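Local coordinates for dinoflagellate luciferase (Lingulodinium polyedrum, PDB 1VPR), which catalyses, as the third of three homologous luciferase domains of a longer protein, the oxidation of dinoflagellate luciferin, an open tetrapyrrole, by O2 with emission of blue light, at residues A195-H199 with H200-G204; F264-E268 with S269-F273; K53-S56 with G57-L61; A223-R227 with A228-W232. All blocks are in the same frame, centred on the assembly; numbering follows the deposited sequence.

Interaction 1 of 4, residues A195-H199 with H200-G204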
loop_
_atom_site.group_PDB
_atom_site.type_symbol
_atom_site.label_atom_id
_atom_site.label_comp_id
_atom_site.label_asym_id
_atom_site.label_seq_id
_atom_site.Cartn_x
_atom_site.Cartn_y
_atom_site.Cartn_z
ATOM N N ALA A 195 -10.756 -8.857 -4.301
ATOM C CA ALA A 195 -10.859 -8.662 -2.861
ATOM C C ALA A 195 -9.767 -9.360 -2.056
ATOM O O ALA A 195 -9.240 -8.791 -1.089
ATOM C CB ALA A 195 -12.227 -9.127 -2.366
ATOM N N ASP A 196 -9.432 -10.597 -2.425
ATOM C CA ASP A 196 -8.410 -11.332 -1.682
ATOM C C ASP A 196 -6.989 -10.803 -1.859
ATOM O O ASP A 196 -6.174 -10.910 -0.945
ATOM C CB ASP A 196 -8.444 -12.815 -2.045
ATOM C CG ASP A 196 -9.644 -13.546 -1.437
ATOM O OD1 ASP A 196 -9.843 -14.737 -1.777
ATOM O OD2 ASP A 196 -10.374 -12.941 -0.625
ATOM N N THR A 197 -6.689 -10.229 -3.021
ATOM C CA THR A 197 -5.350 -9.689 -3.265
ATOM C C THR A 197 -5.313 -8.170 -3.110
ATOM O O THR A 197 -4.266 -7.557 -3.302
ATOM C CB THR A 197 -4.855 -10.032 -4.690
ATOM O OG1 THR A 197 -5.720 -9.429 -5.654
ATOM C CG2 THR A 197 -4.861 -11.532 -4.899
ATOM N N ASP A 198 -6.419 -7.560 -2.703
ATOM C CA ASP A 198 -6.458 -6.099 -2.618
ATOM C C ASP A 198 -5.446 -5.509 -1.649
ATOM O O ASP A 198 -5.030 -6.136 -0.660
ATOM C CB ASP A 198 -7.877 -5.586 -2.280
ATOM C CG ASP A 198 -8.187 -4.211 -2.912
ATOM O OD1 ASP A 198 -9.290 -3.653 -2.675
ATOM O OD2 ASP A 198 -7.337 -3.677 -3.661
ATOM N N HIS A 199 -5.055 -4.284 -1.977
ATOM C CA HIS A 199 -4.101 -3.507 -1.221
ATOM C C HIS A 199 -2.921 -4.266 -0.636
ATOM O O HIS A 199 -2.197 -4.916 -1.381
ATOM C CB HIS A 199 -4.814 -2.625 -0.161
ATOM C CG HIS A 199 -5.756 -3.358 0.748
ATOM N ND1 HIS A 199 -5.338 -3.978 1.907
ATOM C CD2 HIS A 199 -7.095 -3.551 0.676
ATOM C CE1 HIS A 199 -6.383 -4.522 2.510
ATOM N NE2 HIS A 199 -7.460 -4.277 1.781
ATOM N N HIS A 200 -2.708 -4.224 0.680
ATOM C CA HIS A 200 -1.515 -4.881 1.206
ATOM C C HIS A 200 -1.548 -6.371 1.416
ATOM O O HIS A 200 -0.648 -6.913 2.044
ATOM C CB HIS A 200 -1.047 -4.168 2.477
ATOM C CG HIS A 200 -0.683 -2.739 2.235
ATOM N ND1 HIS A 200 0.202 -2.361 1.248
ATOM C CD2 HIS A 200 -1.089 -1.598 2.838
ATOM C CE1 HIS A 200 0.329 -1.045 1.258
ATOM N NE2 HIS A 200 -0.443 -0.558 2.214
ATOM N N GLN A 201 -2.582 -7.032 0.894
ATOM C CA GLN A 201 -2.671 -8.481 0.968
ATOM C C GLN A 201 -1.645 -9.062 -0.000
ATOM O O GLN A 201 -1.162 -10.182 0.201
ATOM C CB GLN A 201 -4.084 -8.945 0.633
ATOM C CG GLN A 201 -5.008 -8.777 1.831
ATOM C CD GLN A 201 -6.476 -8.862 1.492
ATOM O OE1 GLN A 201 -7.214 -9.604 2.122
ATOM N NE2 GLN A 201 -6.912 -8.079 0.526
ATOM N N THR A 202 -1.310 -8.305 -1.048
ATOM C CA THR A 202 -0.270 -8.727 -1.988
ATOM C C THR A 202 0.558 -7.484 -2.273
ATOM O O THR A 202 0.161 -6.383 -1.916
ATOM C CB THR A 202 -0.825 -9.261 -3.342
ATOM O OG1 THR A 202 -1.664 -8.272 -3.952
ATOM C CG2 THR A 202 -1.622 -10.519 -3.115
ATOM N N GLY A 203 1.707 -7.639 -2.925
ATOM C CA GLY A 203 2.486 -6.450 -3.190
ATOM C C GLY A 203 2.460 -5.969 -4.630
ATOM O O GLY A 203 1.994 -6.669 -5.549
ATOM N N GLY A 204 2.939 -4.742 -4.817
ATOM C CA GLY A 204 3.067 -4.208 -6.155
ATOM C C GLY A 204 4.393 -4.844 -6.543
ATOM O O GLY A 204 4.889 -5.726 -5.814
HETATM O O HOH W 1 -9.770 -9.768 1.750
#

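Interaction 2 of 4, residues F264-E268 with S269-F273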
loop_
_atom_site.group_PDB
_atom_site.type_symbol
_atom_site.label_atom_id
_atom_site.label_comp_id
_atom_site.label_asym_id
_atom_site.label_seq_id
_atom_site.Cartn_x
_atom_site.Cartn_y
_atom_site.Cartn_z
ATOM N N PHE A 264 -4.827 -0.781 8.652
ATOM C CA PHE A 264 -5.608 -0.093 7.635
ATOM C C PHE A 264 -7.046 -0.538 7.757
ATOM O O PHE A 264 -7.315 -1.727 7.743
ATOM C CB PHE A 264 -5.127 -0.420 6.214
ATOM C CG PHE A 264 -3.791 0.154 5.884
ATOM C CD1 PHE A 264 -2.634 -0.504 6.247
ATOM C CD2 PHE A 264 -3.695 1.410 5.298
ATOM C CE1 PHE A 264 -1.389 0.082 6.048
ATOM C CE2 PHE A 264 -2.459 2.001 5.090
ATOM C CZ PHE A 264 -1.304 1.341 5.469
ATOM N N TRP A 265 -7.951 0.425 7.872
ATOM C CA TRP A 265 -9.376 0.148 7.951
ATOM C C TRP A 265 -9.911 0.125 6.537
ATOM O O TRP A 265 -9.845 1.135 5.842
ATOM C CB TRP A 265 -10.111 1.244 8.714
ATOM C CG TRP A 265 -10.050 1.108 10.200
ATOM C CD1 TRP A 265 -9.265 1.816 11.057
ATOM C CD2 TRP A 265 -10.821 0.204 11.010
ATOM N NE1 TRP A 265 -9.488 1.411 12.359
ATOM C CE2 TRP A 265 -10.444 0.425 12.357
ATOM C CE3 TRP A 265 -11.791 -0.766 10.730
ATOM C CZ2 TRP A 265 -11.009 -0.289 13.422
ATOM C CZ3 TRP A 265 -12.355 -1.484 11.802
ATOM C CH2 TRP A 265 -11.961 -1.234 13.121
ATOM N N GLU A 266 -10.433 -1.022 6.115
ATOM C CA GLU A 266 -11.014 -1.171 4.777
ATOM C C GLU A 266 -12.482 -0.812 5.014
ATOM O O GLU A 266 -13.269 -1.626 5.525
ATOM C CB GLU A 266 -10.861 -2.621 4.314
ATOM C CG GLU A 266 -11.410 -2.933 2.927
ATOM C CD GLU A 266 -11.216 -4.399 2.573
ATOM O OE1 GLU A 266 -11.891 -5.241 3.212
ATOM O OE2 GLU A 266 -10.376 -4.703 1.679
HETATM N N MSE A 267 -12.839 0.417 4.639
HETATM C CA MSE A 267 -14.157 0.948 4.899
HETATM C C MSE A 267 -15.358 0.196 4.346
HETATM O O MSE A 267 -16.397 0.140 4.996
HETATM C CB MSE A 267 -14.209 2.412 4.467
HETATM C CG MSE A 267 -13.160 3.320 5.136
HETATM SE SE MSE A 267 -13.199 3.178 7.064
HETATM C CE MSE A 267 -15.109 3.451 7.315
ATOM N N GLU A 268 -15.242 -0.405 3.175
ATOM C CA GLU A 268 -16.398 -1.112 2.631
ATOM C C GLU A 268 -16.748 -2.442 3.299
ATOM O O GLU A 268 -17.858 -2.954 3.096
ATOM C CB GLU A 268 -16.211 -1.317 1.132
ATOM C CG GLU A 268 -16.208 -0.020 0.367
ATOM C CD GLU A 268 -14.992 0.845 0.653
ATOM O OE1 GLU A 268 -13.857 0.329 0.604
ATOM O OE2 GLU A 268 -15.175 2.055 0.908
ATOM N N SER A 269 -15.824 -2.996 4.087
ATOM C CA SER A 269 -16.042 -4.273 4.776
ATOM C C SER A 269 -16.038 -4.120 6.301
ATOM O O SER A 269 -16.492 -5.006 7.036
ATOM C CB SER A 269 -14.952 -5.260 4.380
ATOM O OG SER A 269 -13.705 -4.878 4.950
ATOM N N GLY A 270 -15.534 -2.987 6.772
ATOM C CA GLY A 270 -15.472 -2.739 8.206
ATOM C C GLY A 270 -14.350 -3.511 8.871
ATOM O O GLY A 270 -14.282 -3.584 10.111
ATOM N N ARG A 271 -13.455 -4.086 8.067
ATOM C CA ARG A 271 -12.338 -4.870 8.616
ATOM C C ARG A 271 -11.075 -4.037 8.867
ATOM O O ARG A 271 -10.759 -3.134 8.092
ATOM C CB ARG A 271 -11.998 -6.025 7.669
ATOM C CG ARG A 271 -13.065 -7.100 7.582
ATOM C CD ARG A 271 -12.588 -8.232 6.676
ATOM N NE ARG A 271 -12.388 -7.773 5.305
ATOM C CZ ARG A 271 -11.799 -8.507 4.361
ATOM N NH1 ARG A 271 -11.647 -8.031 3.125
ATOM N NH2 ARG A 271 -11.351 -9.721 4.661
ATOM N N CYS A 272 -10.369 -4.337 9.956
ATOM C CA CYS A 272 -9.130 -3.633 10.302
ATOM C C CYS A 272 -7.964 -4.574 9.994
ATOM O O CYS A 272 -7.764 -5.558 10.713
ATOM C CB CYS A 272 -9.113 -3.284 11.806
ATOM S SG CYS A 272 -7.654 -2.324 12.379
ATOM N N PHE A 273 -7.225 -4.306 8.915
ATOM C CA PHE A 273 -6.069 -5.134 8.562
ATOM C C PHE A 273 -4.913 -4.640 9.403
ATOM O O PHE A 273 -4.659 -3.437 9.489
ATOM C CB PHE A 273 -5.693 -4.983 7.070
ATOM C CG PHE A 273 -6.648 -5.658 6.117
ATOM C CD1 PHE A 273 -7.882 -5.096 5.835
ATOM C CD2 PHE A 273 -6.298 -6.861 5.498
ATOM C CE1 PHE A 273 -8.765 -5.704 4.955
ATOM C CE2 PHE A 273 -7.168 -7.487 4.612
ATOM C CZ PHE A 273 -8.412 -6.909 4.335
#

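Interaction 3 of 4, residues K53-S56 with G57-L61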
loop_
_atom_site.group_PDB
_atom_site.type_symbol
_atom_site.label_atom_id
_atom_site.label_comp_id
_atom_site.label_asym_id
_atom_site.label_seq_id
_atom_site.Cartn_x
_atom_site.Cartn_y
_atom_site.Cartn_z
ATOM N N LYS A 53 -7.604 -2.386 -26.658
ATOM C CA LYS A 53 -8.628 -3.156 -25.974
ATOM C C LYS A 53 -7.872 -4.205 -25.162
ATOM O O LYS A 53 -6.822 -4.700 -25.588
ATOM C CB LYS A 53 -9.565 -3.822 -26.984
ATOM N N PHE A 54 -8.388 -4.525 -23.985
ATOM C CA PHE A 54 -7.750 -5.517 -23.137
ATOM C C PHE A 54 -8.669 -6.712 -23.013
ATOM O O PHE A 54 -9.877 -6.555 -22.821
ATOM C CB PHE A 54 -7.446 -4.927 -21.751
ATOM C CG PHE A 54 -6.342 -3.906 -21.758
ATOM C CD1 PHE A 54 -6.580 -2.605 -22.191
ATOM C CD2 PHE A 54 -5.047 -4.267 -21.397
ATOM C CE1 PHE A 54 -5.546 -1.682 -22.270
ATOM C CE2 PHE A 54 -4.000 -3.346 -21.474
ATOM C CZ PHE A 54 -4.253 -2.048 -21.913
ATOM N N GLU A 55 -8.094 -7.905 -23.136
ATOM C CA GLU A 55 -8.862 -9.135 -23.041
ATOM C C GLU A 55 -9.712 -9.078 -21.779
ATOM O O GLU A 55 -10.866 -9.531 -21.769
ATOM C CB GLU A 55 -7.918 -10.342 -22.988
ATOM C CG GLU A 55 -8.571 -11.677 -23.326
ATOM C CD GLU A 55 -7.639 -12.874 -23.097
ATOM O OE1 GLU A 55 -6.441 -12.802 -23.472
ATOM O OE2 GLU A 55 -8.116 -13.895 -22.549
ATOM N N SER A 56 -9.141 -8.515 -20.712
ATOM C CA SER A 56 -9.867 -8.397 -19.453
ATOM C C SER A 56 -9.284 -7.284 -18.598
ATOM O O SER A 56 -8.225 -6.749 -18.900
ATOM C CB SER A 56 -9.803 -9.708 -18.661
ATOM O OG SER A 56 -8.511 -9.901 -18.084
ATOM N N GLY A 57 -9.984 -6.940 -17.526
ATOM C CA GLY A 57 -9.476 -5.915 -16.637
ATOM C C GLY A 57 -8.186 -6.404 -15.998
ATOM O O GLY A 57 -7.285 -5.611 -15.707
ATOM N N PHE A 58 -8.098 -7.712 -15.764
ATOM C CA PHE A 58 -6.901 -8.290 -15.168
ATOM C C PHE A 58 -5.710 -8.073 -16.084
ATOM O O PHE A 58 -4.606 -7.831 -15.607
ATOM C CB PHE A 58 -7.086 -9.786 -14.904
ATOM C CG PHE A 58 -7.984 -10.091 -13.729
ATOM C CD1 PHE A 58 -9.207 -10.722 -13.917
ATOM C CD2 PHE A 58 -7.594 -9.762 -12.439
ATOM C CE1 PHE A 58 -10.029 -11.023 -12.837
ATOM C CE2 PHE A 58 -8.407 -10.055 -11.342
ATOM C CZ PHE A 58 -9.627 -10.688 -11.537
ATOM N N HIS A 59 -5.925 -8.165 -17.399
ATOM C CA HIS A 59 -4.841 -7.949 -18.349
ATOM C C HIS A 59 -4.347 -6.509 -18.281
ATOM O O HIS A 59 -3.164 -6.237 -18.515
ATOM C CB HIS A 59 -5.286 -8.263 -19.774
ATOM C CG HIS A 59 -5.455 -9.724 -20.032
ATOM N ND1 HIS A 59 -6.491 -10.458 -19.493
ATOM C CD2 HIS A 59 -4.675 -10.604 -20.702
ATOM C CE1 HIS A 59 -6.334 -11.729 -19.817
ATOM N NE2 HIS A 59 -5.240 -11.844 -20.550
ATOM N N TYR A 60 -5.254 -5.584 -17.975
ATOM C CA TYR A 60 -4.877 -4.180 -17.869
ATOM C C TYR A 60 -4.011 -4.021 -16.611
ATOM O O TYR A 60 -2.969 -3.359 -16.627
ATOM C CB TYR A 60 -6.120 -3.306 -17.744
ATOM C CG TYR A 60 -5.815 -1.846 -17.478
ATOM C CD1 TYR A 60 -5.234 -1.034 -18.459
ATOM C CD2 TYR A 60 -6.136 -1.268 -16.242
ATOM C CE1 TYR A 60 -4.986 0.323 -18.211
ATOM C CE2 TYR A 60 -5.901 0.083 -15.987
ATOM C CZ TYR A 60 -5.327 0.870 -16.967
ATOM O OH TYR A 60 -5.090 2.200 -16.701
ATOM N N LEU A 61 -4.460 -4.627 -15.519
ATOM C CA LEU A 61 -3.720 -4.563 -14.265
ATOM C C LEU A 61 -2.320 -5.163 -14.439
ATOM O O LEU A 61 -1.340 -4.633 -13.914
ATOM C CB LEU A 61 -4.480 -5.307 -13.158
ATOM C CG LEU A 61 -5.819 -4.713 -12.731
ATOM C CD1 LEU A 61 -6.323 -5.484 -11.520
ATOM C CD2 LEU A 61 -5.660 -3.223 -12.411
#

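Interaction 4 of 4, residues A223-R227 with A228-W232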
loop_
_atom_site.group_PDB
_atom_site.type_symbol
_atom_site.label_atom_id
_atom_site.label_comp_id
_atom_site.label_asym_id
_atom_site.label_seq_id
_atom_site.Cartn_x
_atom_site.Cartn_y
_atom_site.Cartn_z
ATOM N N ALA A 223 -0.992 -0.138 -10.061
ATOM C CA ALA A 223 -1.817 -1.241 -10.510
ATOM C C ALA A 223 -2.744 -1.587 -9.340
ATOM O O ALA A 223 -3.799 -2.213 -9.526
ATOM C CB ALA A 223 -0.950 -2.431 -10.839
ATOM N N LYS A 224 -2.356 -1.164 -8.136
ATOM C CA LYS A 224 -3.123 -1.463 -6.919
ATOM C C LYS A 224 -3.709 -0.224 -6.231
ATOM O O LYS A 224 -4.891 -0.192 -5.865
ATOM C CB LYS A 224 -2.216 -2.220 -5.927
ATOM C CG LYS A 224 -1.627 -3.525 -6.481
ATOM C CD LYS A 224 -0.563 -4.180 -5.573
ATOM C CE LYS A 224 -1.069 -4.402 -4.142
ATOM N NZ LYS A 224 -2.222 -5.353 -4.049
ATOM N N PHE A 225 -2.873 0.792 -6.051
ATOM C CA PHE A 225 -3.273 2.029 -5.398
ATOM C C PHE A 225 -3.544 3.145 -6.405
ATOM O O PHE A 225 -2.753 3.354 -7.345
ATOM C CB PHE A 225 -2.170 2.470 -4.414
ATOM C CG PHE A 225 -1.872 1.443 -3.350
ATOM C CD1 PHE A 225 -0.837 0.521 -3.516
ATOM C CD2 PHE A 225 -2.680 1.350 -2.222
ATOM C CE1 PHE A 225 -0.620 -0.487 -2.573
ATOM C CE2 PHE A 225 -2.478 0.347 -1.274
ATOM C CZ PHE A 225 -1.449 -0.570 -1.447
ATOM N N ALA A 226 -4.636 3.880 -6.190
ATOM C CA ALA A 226 -4.993 4.968 -7.095
ATOM C C ALA A 226 -3.987 6.113 -6.991
ATOM O O ALA A 226 -3.747 6.797 -7.967
ATOM C CB ALA A 226 -6.420 5.467 -6.804
ATOM N N ARG A 227 -3.369 6.306 -5.825
ATOM C CA ARG A 227 -2.385 7.382 -5.686
ATOM C C ARG A 227 -0.964 6.813 -5.826
ATOM O O ARG A 227 -0.586 5.878 -5.126
ATOM C CB ARG A 227 -2.594 8.123 -4.339
ATOM C CG ARG A 227 -1.518 9.156 -3.997
ATOM C CD ARG A 227 -1.964 10.208 -2.985
ATOM N NE ARG A 227 -3.000 9.760 -2.061
ATOM C CZ ARG A 227 -3.916 10.578 -1.537
ATOM N NH1 ARG A 227 -3.904 11.874 -1.860
ATOM N NH2 ARG A 227 -4.852 10.118 -0.702
ATOM N N ALA A 228 -0.188 7.372 -6.747
ATOM C CA ALA A 228 1.161 6.889 -6.994
ATOM C C ALA A 228 2.109 7.169 -5.834
ATOM O O ALA A 228 2.958 6.338 -5.496
ATOM C CB ALA A 228 1.719 7.545 -8.295
ATOM N N LYS A 229 1.952 8.339 -5.228
ATOM C CA LYS A 229 2.827 8.777 -4.142
ATOM C C LYS A 229 2.071 9.286 -2.927
ATOM O O LYS A 229 1.121 10.076 -3.078
ATOM C CB LYS A 229 3.702 9.932 -4.639
ATOM C CG LYS A 229 4.490 9.618 -5.897
ATOM C CD LYS A 229 5.221 10.840 -6.473
ATOM C CE LYS A 229 6.234 11.384 -5.500
ATOM N NZ LYS A 229 7.458 10.551 -5.510
ATOM N N ARG A 230 2.497 8.876 -1.733
ATOM C CA ARG A 230 1.861 9.356 -0.503
ATOM C C ARG A 230 2.951 9.659 0.521
ATOM O O ARG A 230 4.030 9.059 0.509
ATOM C CB ARG A 230 0.872 8.327 0.098
ATOM C CG ARG A 230 1.507 7.165 0.885
ATOM C CD ARG A 230 1.947 6.033 -0.018
ATOM N NE ARG A 230 0.798 5.483 -0.746
ATOM C CZ ARG A 230 0.733 5.388 -2.077
ATOM N NH1 ARG A 230 1.744 5.807 -2.819
ATOM N NH2 ARG A 230 -0.337 4.866 -2.671
ATOM N N THR A 231 2.680 10.632 1.374
ATOM C CA THR A 231 3.613 11.004 2.436
ATOM C C THR A 231 2.831 10.897 3.743
ATOM O O THR A 231 1.679 11.337 3.825
ATOM C CB THR A 231 4.107 12.466 2.287
ATOM O OG1 THR A 231 4.906 12.590 1.102
ATOM C CG2 THR A 231 4.963 12.867 3.470
ATOM N N TRP A 232 3.449 10.322 4.766
ATOM C CA TRP A 232 2.772 10.196 6.046
ATOM C C TRP A 232 3.757 10.333 7.196
ATOM O O TRP A 232 4.968 10.383 6.988
ATOM C CB TRP A 232 2.015 8.846 6.131
ATOM C CG TRP A 232 2.740 7.648 5.601
ATOM C CD1 TRP A 232 2.478 6.981 4.424
ATOM C CD2 TRP A 232 3.880 6.987 6.182
ATOM N NE1 TRP A 232 3.382 5.966 4.237
ATOM C CE2 TRP A 232 4.257 5.945 5.294
ATOM C CE3 TRP A 232 4.621 7.176 7.359
ATOM C CZ2 TRP A 232 5.344 5.098 5.546
ATOM C CZ3 TRP A 232 5.709 6.329 7.609
ATOM C CH2 TRP A 232 6.058 5.307 6.706
#

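Interaction 1 of 4, residues A195-H199 with H200-G204
Gln201 folds its side-chain amide back onto the end of helix 187-197 and gives NE2 to two backbone carbonyls. Gln201 NE2 stands 2.9 Å from Ala195 O and 3.0 Å from Asp198 O; the bond to Asp198 is nearly straight, 170° at the hydrogen, and runs in the amide plane, whereas Ala195 O is tilted from it. Asp198 O is gripped twice, since Gln201 N also reaches it at 3.0 Å, from the opposite face of its carbonyl plane. At the other end of the amide, a water 2.6 Å from Gln201 OE1 donates to that oxygen and to Ala195 O, so both ends of the group are held and its flip is settled. CG placed beside the backbone N (chi1 -80°) and an extended chain beyond it carry the amide back to these carbonyls. Next along, Thr202 OG1 donates to Thr197 O at 2.8 Å, in the carbonyl plane and on a lone pair. The two threonines also pack: Thr202 CG2 lies 3.6 Å from Thr197 CB. Gln201 NE2 hangs over one face of the His199 ring, nearer the rim than the centre, the amide and ring planes being only 11° apart. NE2 of that ring is hydrogen-bonded to Glu266, and Phe273 meets the ring edge-to-face. The turn thus satisfies carbonyls at the end of helix 187-197 while redirecting the chain toward strand 206-212. Thr197 and Thr202 face Phe175 of helix 172-181, and His200 and Gln201 lean on strand 271-282 of the barrel.

Interaction 2 of 4, residues F264-E268 with S269-F273
Glu266 and Arg271 run alongside each other across the hairpin, and the glutamate can be followed outward. Its CB passes 3.8 Å from Phe273 CE1, with Ser269 OG at a similar range. Glu266 CG, set anti to the backbone N (chi1 -180°), continues straight past Ser269 OG at 3.6 Å. The tip divides its work. Glu266 OE1 takes Ser269 OG at 2.5 Å on its anti lone pair and Arg271 NH1 at 2.8 Å on its syn lone pair, the latter a salt bridge to which Arg271 NE adds a weak bond. OE1 also meets the edge of the Phe273 ring in its plane, while OE2 turns to His199 NE2. Cut back to an alanine, this position would probably leave Arg271 without its charge partner and Ser269 OG and His199 NE2 without their carboxylate partner. On the other face of the hairpin, Cys272 CB sits 3.6 Å above the centroid of the six-membered ring of Trp265, a CH-pi contact, and SG adds a sulfur-aromatic one over the same face. Phe264 and Phe273 form an antiparallel hydrogen-bonded pair. At the bend, Glu266 O accepts from Gly270 N at 2.9 Å and from Ser269 N, and Ser269 OG accepts from Arg271 N in an ST turn. Gly270, at positive phi, and Arg271 together stand across from Glu266: a G1 beta bulge closing a hairpin of the calycin-type barrel.

Interaction 3 of 4, residues K53-S56 with G57-L61
Ser56, the N-cap residue of helix 57-65, joins its hydroxyl to the side chain of His59 one turn on. Ser56 OG and His59 ND1 are 2.5 Å apart in a short hydrogen bond that either could donate, the hydroxyl lying in the imidazole plane at its edge. Ser56 O takes two weak backbone bonds, from His59 N at 3.1 Å and from Tyr60 N at 3.3 Å. Among CH-pi contacts, Glu55 CB stands 3.7 Å over the centroid of the His59 ring, so the imidazole is held by an edge bond and a covered face. Losing the ring to an alanine here would probably leave Ser56 OG without this partner and open a gap beneath Glu55 CB. Aromatic packing is supplied by Phe54 and Tyr60, a T-shaped pair with centroids 5.2 Å apart and planes at 84°. Tyr60 presents its edge to the Phe54 face, Tyr60 CD1 reaching 3.7 Å from Phe54 CZ; CG anti to the backbone N (chi1 174°) sends it there. Tyr60 OH binds His34 and Asn28. The strand-to-helix junction rests with Phe54 and Tyr60 on strand 47-49, while His59 and Phe58 face helix 172-181 and Phe58 also touches helix 187-197.

Interaction 4 of 4, residues A223-R227 with A228-W232
Arg230 curls its guanidinium back to the backbone of Arg227, three residues earlier. Arg230 NH2 donates to Arg227 O at 2.7 Å, and Arg230 NH1 adds a weak bond to the same oxygen at 3.3 Å. Arg230 NH1 also bonds weakly to Ala228 O, which lies at the edge of the guanidinium in its plane, 3.0 Å away; Arg227 O is tilted 25° from that plane. The two carbonyls help set the rotation of the group, together with Glu240 at NE and Val218 O at NH1. Arg230 NH2 also touches Phe225 CB at 3.5 Å, the phenyl ring standing steeply to the guanidinium, with planes 75° apart. With CG lodged between N and C of its own backbone (chi1 79°), the chain of Arg230 kinks twice and brings the tip back over the turn. The aliphatic part of Arg227 lies close against Lys229 O. All this shapes the loop between strands 215-219 and 229-233, antiparallel neighbours in the barrel of this calycin-superfamily domain, where Arg230 pairs by backbone with Val218. Strand 229-233 is outermost in the sheet order, as is 237-241, and the Glu240 salt bridge reaches that second strand. Arg227 NE and Arg230 NH2 are 5.6 Å apart, like charges probably eased by separate carboxylates, since Arg227 NH1 pairs with Asp353. Farther out, Arg227 NH2 holds Tyr239 O, and Phe225 packs on Ala220 and Leu242.

In the fold
Interaction 1 joins the others of the catalytic domain: His199 NE2 lies 2.9 Å from Glu266 OE2 of interaction 2, probably a hydrogen bond, and Thr202 OG1 lies 3.0 Å from Lys224 NZ of interaction 4. Aromatic packing runs beside both links, with His200 CD2 3.6 Å from Phe264 CE1 and His200 CE1 3.3 Å from Phe225 CZ. Interaction 3, in the helical bundle region, stands about 18 Å from interaction 1 between centres but touches interaction 4, where Leu61 CD2 meets Ala223 O at 3.6 Å; among these contacts, this packing is where the helical-bundle and catalytic regions meet. Interactions 2 and 3 are farthest apart, about 27 Å between centres.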